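Local coordinates for protein lectin (Pleurotus ostreatus, PDB 6KBJ) that is a calcium-binding lectin of two similar beta-sandwich domains that binds N-acetylgalactosamine, at residues W220-D225 and G234-R239. Sequence-based numbering, arbitrary orientation.
Sequences WIWTSD and GSRAFR. With NAG (2-acetamido-2-deoxy-beta-D-glucopyranose), chain D.
Arg-236 reaches across to Trp-222, Thr-223 and Asp-225, and successive atoms of its chain, from CG outward, meet these residues in turn. From CB the chain leaves with CG anti to the carbonyl carbon (chi1 -46°), which lays CG against the indole of Trp-222, 3.7 Å from CZ2. A bend at chi2 (-77°) then carries CD past the methyl of Thr-223, with CG2 3.7 Å from CD. At the tip, NE and NH2 both grip one carboxylate oxygen in a side-on salt bridge: Asp-225 OD2 lies 2.5 Å from Arg-236 NH2, on the syn side, and 2.9 Å from NE, which comes from above the carboxylate plane. NH1 turns back to the carbonyl O of Ser-235 (2.9 Å), so three bonds fix the guanidinium's rotation. Two residues further along the strand, Phe-238 CZ packs obliquely against Trp-222 CE3 (3.9 Å), the ring planes 47° apart. The Phe-238 edge meets the backbone at Trp-222 C, and Ile-221 CD1 packs 3.9 Å from Phe-238 CD2. Trp-222 also adjoins Asn-301, a calcium ligand. The contact joins outermost strand 219-222 to strand 235-242 of one antiparallel sheet, where strands 351-358 and 331-333 come between them.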
loop_
_atom_site.group_PDB
_atom_site.type_symbol
_atom_site.label_atom_id
_atom_site.label_comp_id
_atom_site.label_asym_id
_atom_site.label_seq_id
_atom_site.Cartn_x
_atom_site.Cartn_y
_atom_site.Cartn_z
ATOM N N TRP A 220 -2.282 -16.049 11.790
ATOM C CA TRP A 220 -1.407 -16.060 12.968
ATOM C C TRP A 220 -0.568 -17.338 12.906
ATOM O O TRP A 220 -1.082 -18.430 12.606
ATOM C CB TRP A 220 -2.169 -16.083 14.272
ATOM C CG TRP A 220 -2.943 -14.884 14.531
ATOM C CD1 TRP A 220 -4.241 -14.715 14.228
ATOM C CD2 TRP A 220 -2.529 -13.725 15.250
ATOM N NE1 TRP A 220 -4.643 -13.444 14.613
ATOM C CE2 TRP A 220 -3.623 -12.838 15.279
ATOM C CE3 TRP A 220 -1.323 -13.325 15.823
ATOM C CZ2 TRP A 220 -3.577 -11.639 15.853
ATOM C CZ3 TRP A 220 -1.261 -12.060 16.428
ATOM C CH2 TRP A 220 -2.387 -11.233 16.432
ATOM N N ILE A 221 0.754 -17.174 13.022
ATOM C CA ILE A 221 1.650 -18.329 12.916
ATOM C C ILE A 221 2.444 -18.440 14.158
ATOM O O ILE A 221 2.675 -17.449 14.899
ATOM C CB ILE A 221 2.599 -18.338 11.642
ATOM C CG1 ILE A 221 3.625 -17.212 11.661
ATOM C CG2 ILE A 221 1.733 -18.313 10.389
ATOM C CD1 ILE A 221 4.602 -17.234 10.456
ATOM N N TRP A 222 2.919 -19.651 14.331
ATOM C CA TRP A 222 3.973 -19.868 15.307
ATOM C C TRP A 222 4.703 -21.163 14.932
ATOM O O TRP A 222 4.438 -21.862 13.933
ATOM C CB TRP A 222 3.349 -19.946 16.757
ATOM C CG TRP A 222 4.199 -19.570 17.952
ATOM C CD1 TRP A 222 4.653 -20.430 18.889
ATOM C CD2 TRP A 222 4.696 -18.252 18.338
ATOM N NE1 TRP A 222 5.417 -19.728 19.813
ATOM C CE2 TRP A 222 5.460 -18.413 19.492
ATOM C CE3 TRP A 222 4.610 -16.989 17.784
ATOM C CZ2 TRP A 222 6.068 -17.375 20.137
ATOM C CZ3 TRP A 222 5.241 -15.933 18.433
ATOM C CH2 TRP A 222 5.947 -16.148 19.617
ATOM N N THR A 223 5.622 -21.437 15.798
ATOM C CA THR A 223 6.327 -22.701 15.952
ATOM C C THR A 223 5.328 -23.750 16.455
ATOM O O THR A 223 4.285 -23.401 17.035
ATOM C CB THR A 223 7.469 -22.262 16.858
ATOM O OG1 THR A 223 8.759 -22.260 16.156
ATOM C CG2 THR A 223 7.413 -22.788 18.002
ATOM N N SER A 224 5.604 -24.987 16.100
ATOM C CA SER A 224 4.833 -26.233 16.352
ATOM C C SER A 224 4.467 -26.670 17.777
ATOM O O SER A 224 3.639 -27.544 18.018
ATOM C CB SER A 224 5.771 -27.362 15.932
ATOM O OG SER A 224 5.205 -27.769 14.793
ATOM N N ASP A 225 5.342 -26.270 18.638
ATOM C CA ASP A 225 5.134 -25.829 19.973
ATOM C C ASP A 225 3.763 -25.372 20.565
ATOM O O ASP A 225 3.515 -25.514 21.750
ATOM C CB ASP A 225 5.976 -24.509 19.894
ATOM C CG ASP A 225 6.866 -24.426 20.916
ATOM O OD1 ASP A 225 6.964 -25.534 21.453
ATOM O OD2 ASP A 225 7.364 -23.353 21.261
ATOM N N GLY A 234 9.400 -19.437 25.448
ATOM C CA GLY A 234 10.462 -18.651 24.614
ATOM C C GLY A 234 10.337 -17.512 23.531
ATOM O O GLY A 234 9.316 -16.891 23.288
ATOM N N SER A 235 11.479 -17.202 22.927
ATOM C CA SER A 235 11.578 -16.524 21.647
ATOM C C SER A 235 11.653 -17.520 20.530
ATOM O O SER A 235 12.089 -18.644 20.708
ATOM C CB SER A 235 12.736 -15.599 21.615
ATOM O OG SER A 235 12.588 -14.547 22.570
ATOM N N ARG A 236 11.063 -17.158 19.392
ATOM C CA ARG A 236 11.018 -17.986 18.208
ATOM C C ARG A 236 11.260 -17.119 17.012
ATOM O O ARG A 236 10.955 -15.890 17.014
ATOM C CB ARG A 236 9.697 -18.633 18.077
ATOM C CG ARG A 236 9.176 -19.267 19.385
ATOM C CD ARG A 236 9.933 -20.524 19.542
ATOM N NE ARG A 236 9.485 -21.514 20.493
ATOM C CZ ARG A 236 9.892 -21.593 21.755
ATOM N NH1 ARG A 236 10.617 -20.644 22.286
ATOM N NH2 ARG A 236 9.423 -22.593 22.524
ATOM N N ALA A 237 11.811 -17.725 15.967
ATOM C CA ALA A 237 12.186 -16.929 14.824
ATOM C C ALA A 237 11.471 -17.482 13.631
ATOM O O ALA A 237 11.131 -18.692 13.568
ATOM C CB ALA A 237 13.709 -16.892 14.605
ATOM N N PHE A 238 11.198 -16.559 12.697
ATOM C CA PHE A 238 10.490 -16.860 11.456
ATOM C C PHE A 238 11.193 -16.144 10.293
ATOM O O PHE A 238 11.633 -14.979 10.485
ATOM C CB PHE A 238 9.034 -16.337 11.586
ATOM C CG PHE A 238 8.331 -16.910 12.819
ATOM C CD1 PHE A 238 8.470 -16.342 13.994
ATOM C CD2 PHE A 238 7.631 -18.060 12.734
ATOM C CE1 PHE A 238 7.924 -16.862 15.125
ATOM C CE2 PHE A 238 7.043 -18.638 13.854
ATOM C CZ PHE A 238 7.182 -18.008 15.057
ATOM N N ARG A 239 11.115 -16.735 9.097
ATOM C CA ARG A 239 11.840 -16.258 7.923
ATOM C C ARG A 239 11.055 -16.475 6.709
ATOM O O ARG A 239 10.401 -17.572 6.513
ATOM C CB ARG A 239 13.209 -16.950 7.723
ATOM C CG ARG A 239 14.263 -16.608 8.790
ATOM C CD ARG A 239 15.715 -17.241 8.685
ATOM N NE ARG A 239 16.708 -16.382 7.876
ATOM C CZ ARG A 239 16.791 -16.617 6.611
ATOM N NH1 ARG A 239 16.059 -17.616 6.151
ATOM N NH2 ARG A 239 17.574 -15.962 5.825
HETATM C C1 NAG D . 14.775 -12.117 20.652
HETATM C C2 NAG D . 16.230 -11.836 21.137
HETATM C C3 NAG D . 16.279 -12.248 22.615
HETATM C C4 NAG D . 15.435 -11.166 23.356
HETATM C C5 NAG D . 14.011 -11.186 22.763
HETATM C C6 NAG D . 13.102 -10.051 23.242
HETATM C C7 NAG D . 17.744 -13.248 19.728
HETATM C C8 NAG D . 18.886 -13.216 18.771
HETATM N N2 NAG D . 17.356 -12.094 20.189
HETATM O O3 NAG D . 17.606 -12.204 23.099
HETATM O O4 NAG D . 15.489 -11.177 24.834
HETATM O O5 NAG D . 14.045 -11.074 21.320
HETATM O O6 NAG D . 13.445 -8.833 22.587
HETATM O O7 NAG D . 17.184 -14.235 20.144
#